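Local coordinates for DNA topoisomerase I-like protein (Leishmania donovani, PDB 2B9S), which forms the small subunit of a heterodimeric topoisomerase I that probably relaxes supercoiled DNA by transiently nicking one strand, at residues Cys29-Ala34 with Asn40-Ala45. Numbering follows the deposited sequence.
Sequences CSWAKA and NKIFSA. With nucleotides of chain C.
Ile42 reaches with its CD1 methyl toward the rim of the Trp31 indole, meeting CZ3 at 4.1 Å and lying near the ring plane; the two side chains cross at about a right angle. The same methyl comes 4.4 Å from Ala32 CB, whose small size is consistent with the approach of the longer, branched isoleucine to the helix. Trp31 has CG anti to its own backbone N (chi1 173°), a torsion that carries the six-membered ring to the isoleucine methyl. The indole also stacks on Phe398 of the large subunit, and Ile42 packs on Phe416 of that chain, placing this apolar cluster at the junction of the two subunits. Three residues before Ala32, Cys29 SG meets the Phe43 ring at its edge, 4.0 Å from Phe43 CE1, with the line from SG to the ring centroid 75° off the normal, a sulfur-aromatic contact that suits a buried, weakly polar thiol. No hydrogen bond crosses between the segments, so helix 25-34 and the loop that follows it are joined by apolar packing in the C-terminal topoisomerase domain; Ile28 extends this packing to both Ile42 and Phe43. Beyond Phe43 the loop turns to the DNA. Ser44, at the N-cap position of helix 45-50, suits its place with a short hydroxyl side chain: OG donates a hydrogen bond to OP2 of DT9 in chain C, though the modelled 2.4 Å is doubtfully short.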
loop_
_atom_site.group_PDB
_atom_site.type_symbol
_atom_site.label_atom_id
_atom_site.label_comp_id
_atom_site.label_asym_id
_atom_site.label_seq_id
_atom_site.Cartn_x
_atom_site.Cartn_y
_atom_site.Cartn_z
ATOM N N CYS E 29 -4.177 -22.793 5.943
ATOM C CA CYS E 29 -4.902 -23.471 7.024
ATOM C C CYS E 29 -5.196 -24.968 6.793
ATOM O O CYS E 29 -5.001 -25.758 7.716
ATOM C CB CYS E 29 -6.170 -22.697 7.386
ATOM S SG CYS E 29 -5.794 -21.097 8.153
ATOM N N SER E 30 -5.646 -25.346 5.589
ATOM C CA SER E 30 -5.807 -26.772 5.200
ATOM C C SER E 30 -4.556 -27.616 5.371
ATOM O O SER E 30 -4.596 -28.704 5.965
ATOM C CB SER E 30 -6.227 -26.917 3.740
ATOM O OG SER E 30 -7.536 -27.423 3.629
ATOM N N TRP E 31 -3.452 -27.114 4.822
ATOM C CA TRP E 31 -2.199 -27.835 4.813
ATOM C C TRP E 31 -1.630 -27.930 6.228
ATOM O O TRP E 31 -1.054 -28.956 6.599
ATOM C CB TRP E 31 -1.224 -27.182 3.820
ATOM C CG TRP E 31 0.174 -27.733 3.848
ATOM C CD1 TRP E 31 0.711 -28.676 3.007
ATOM C CD2 TRP E 31 1.224 -27.357 4.750
ATOM N NE1 TRP E 31 2.027 -28.916 3.343
ATOM C CE2 TRP E 31 2.365 -28.120 4.406
ATOM C CE3 TRP E 31 1.308 -26.455 5.819
ATOM C CZ2 TRP E 31 3.572 -28.004 5.085
ATOM C CZ3 TRP E 31 2.510 -26.350 6.507
ATOM C CH2 TRP E 31 3.628 -27.122 6.137
ATOM N N ALA E 32 -1.806 -26.875 7.019
ATOM C CA ALA E 32 -1.322 -26.863 8.402
ATOM C C ALA E 32 -2.065 -27.849 9.323
ATOM O O ALA E 32 -1.470 -28.383 10.265
ATOM C CB ALA E 32 -1.373 -25.452 8.975
ATOM N N LYS E 33 -3.357 -28.079 9.060
ATOM C CA LYS E 33 -4.138 -29.041 9.842
ATOM C C LYS E 33 -3.910 -30.479 9.365
ATOM O O LYS E 33 -3.949 -31.414 10.169
ATOM C CB LYS E 33 -5.622 -28.693 9.826
ATOM N N ALA E 34 -3.663 -30.640 8.065
ATOM C CA ALA E 34 -3.420 -31.948 7.457
ATOM C C ALA E 34 -1.987 -32.450 7.664
ATOM O O ALA E 34 -1.671 -33.593 7.332
ATOM C CB ALA E 34 -3.770 -31.926 5.957
ATOM N N ASN E 40 0.021 -20.975 14.645
ATOM C CA ASN E 40 0.838 -19.942 15.304
ATOM C C ASN E 40 2.289 -19.821 14.806
ATOM O O ASN E 40 2.960 -18.842 15.118
ATOM C CB ASN E 40 0.814 -20.144 16.835
ATOM N N LYS E 41 2.771 -20.802 14.045
ATOM C CA LYS E 41 4.141 -20.762 13.508
ATOM C C LYS E 41 4.191 -20.253 12.046
ATOM O O LYS E 41 5.262 -20.210 11.415
ATOM C CB LYS E 41 4.820 -22.146 13.651
ATOM N N ILE E 42 3.020 -19.866 11.531
ATOM C CA ILE E 42 2.857 -19.338 10.170
ATOM C C ILE E 42 2.138 -17.970 10.189
ATOM O O ILE E 42 2.627 -17.004 9.595
ATOM C CB ILE E 42 2.125 -20.354 9.258
ATOM C CG1 ILE E 42 3.002 -21.594 9.027
ATOM C CG2 ILE E 42 1.748 -19.718 7.923
ATOM C CD1 ILE E 42 2.221 -22.854 8.687
ATOM N N PHE E 43 0.992 -17.900 10.876
ATOM C CA PHE E 43 0.282 -16.642 11.108
ATOM C C PHE E 43 0.490 -16.178 12.533
ATOM O O PHE E 43 0.246 -16.932 13.477
ATOM C CB PHE E 43 -1.221 -16.777 10.868
ATOM C CG PHE E 43 -1.609 -17.100 9.441
ATOM C CD1 PHE E 43 -2.792 -17.776 9.180
ATOM C CD2 PHE E 43 -0.817 -16.700 8.358
ATOM C CE1 PHE E 43 -3.175 -18.057 7.875
ATOM C CE2 PHE E 43 -1.194 -16.988 7.045
ATOM C CZ PHE E 43 -2.365 -17.665 6.806
ATOM N N SER E 44 0.947 -14.936 12.691
ATOM C CA SER E 44 0.996 -14.294 13.996
ATOM C C SER E 44 -0.422 -14.128 14.545
ATOM O O SER E 44 -1.399 -14.372 13.836
ATOM C CB SER E 44 1.688 -12.936 13.897
ATOM O OG SER E 44 0.839 -11.973 13.285
ATOM N N ALA E 45 -0.523 -13.730 15.811
ATOM C CA ALA E 45 -1.798 -13.425 16.470
ATOM C C ALA E 45 -2.697 -12.482 15.660
ATOM O O ALA E 45 -3.893 -12.716 15.528
ATOM C CB ALA E 45 -1.524 -12.813 17.827
ATOM P P DT C 9 1.501 -9.346 15.545
ATOM O OP1 DT C 9 0.700 -9.885 16.674
ATOM O OP2 DT C 9 1.184 -9.776 14.158
ATOM O "O5'" DT C 9 1.468 -7.741 15.623
ATOM C "C5'" DT C 9 2.277 -7.030 16.559
ATOM C "C4'" DT C 9 2.371 -5.553 16.214
ATOM O "O4'" DT C 9 3.470 -5.338 15.293
ATOM C "C3'" DT C 9 1.138 -4.930 15.557
ATOM O "O3'" DT C 9 0.684 -3.842 16.398
ATOM C "C2'" DT C 9 1.592 -4.555 14.127
ATOM C "C1'" DT C 9 3.098 -4.432 14.263
ATOM N N1 DT C 9 3.947 -4.722 13.047
ATOM C C2 DT C 9 4.908 -3.789 12.677
ATOM O O2 DT C 9 5.113 -2.733 13.275
ATOM N N3 DT C 9 5.648 -4.144 11.575
ATOM C C4 DT C 9 5.523 -5.307 10.833
ATOM O O4 DT C 9 6.242 -5.517 9.873
ATOM C C5 DT C 9 4.498 -6.243 11.254
ATOM C C6 DT C 9 3.770 -5.910 12.330
#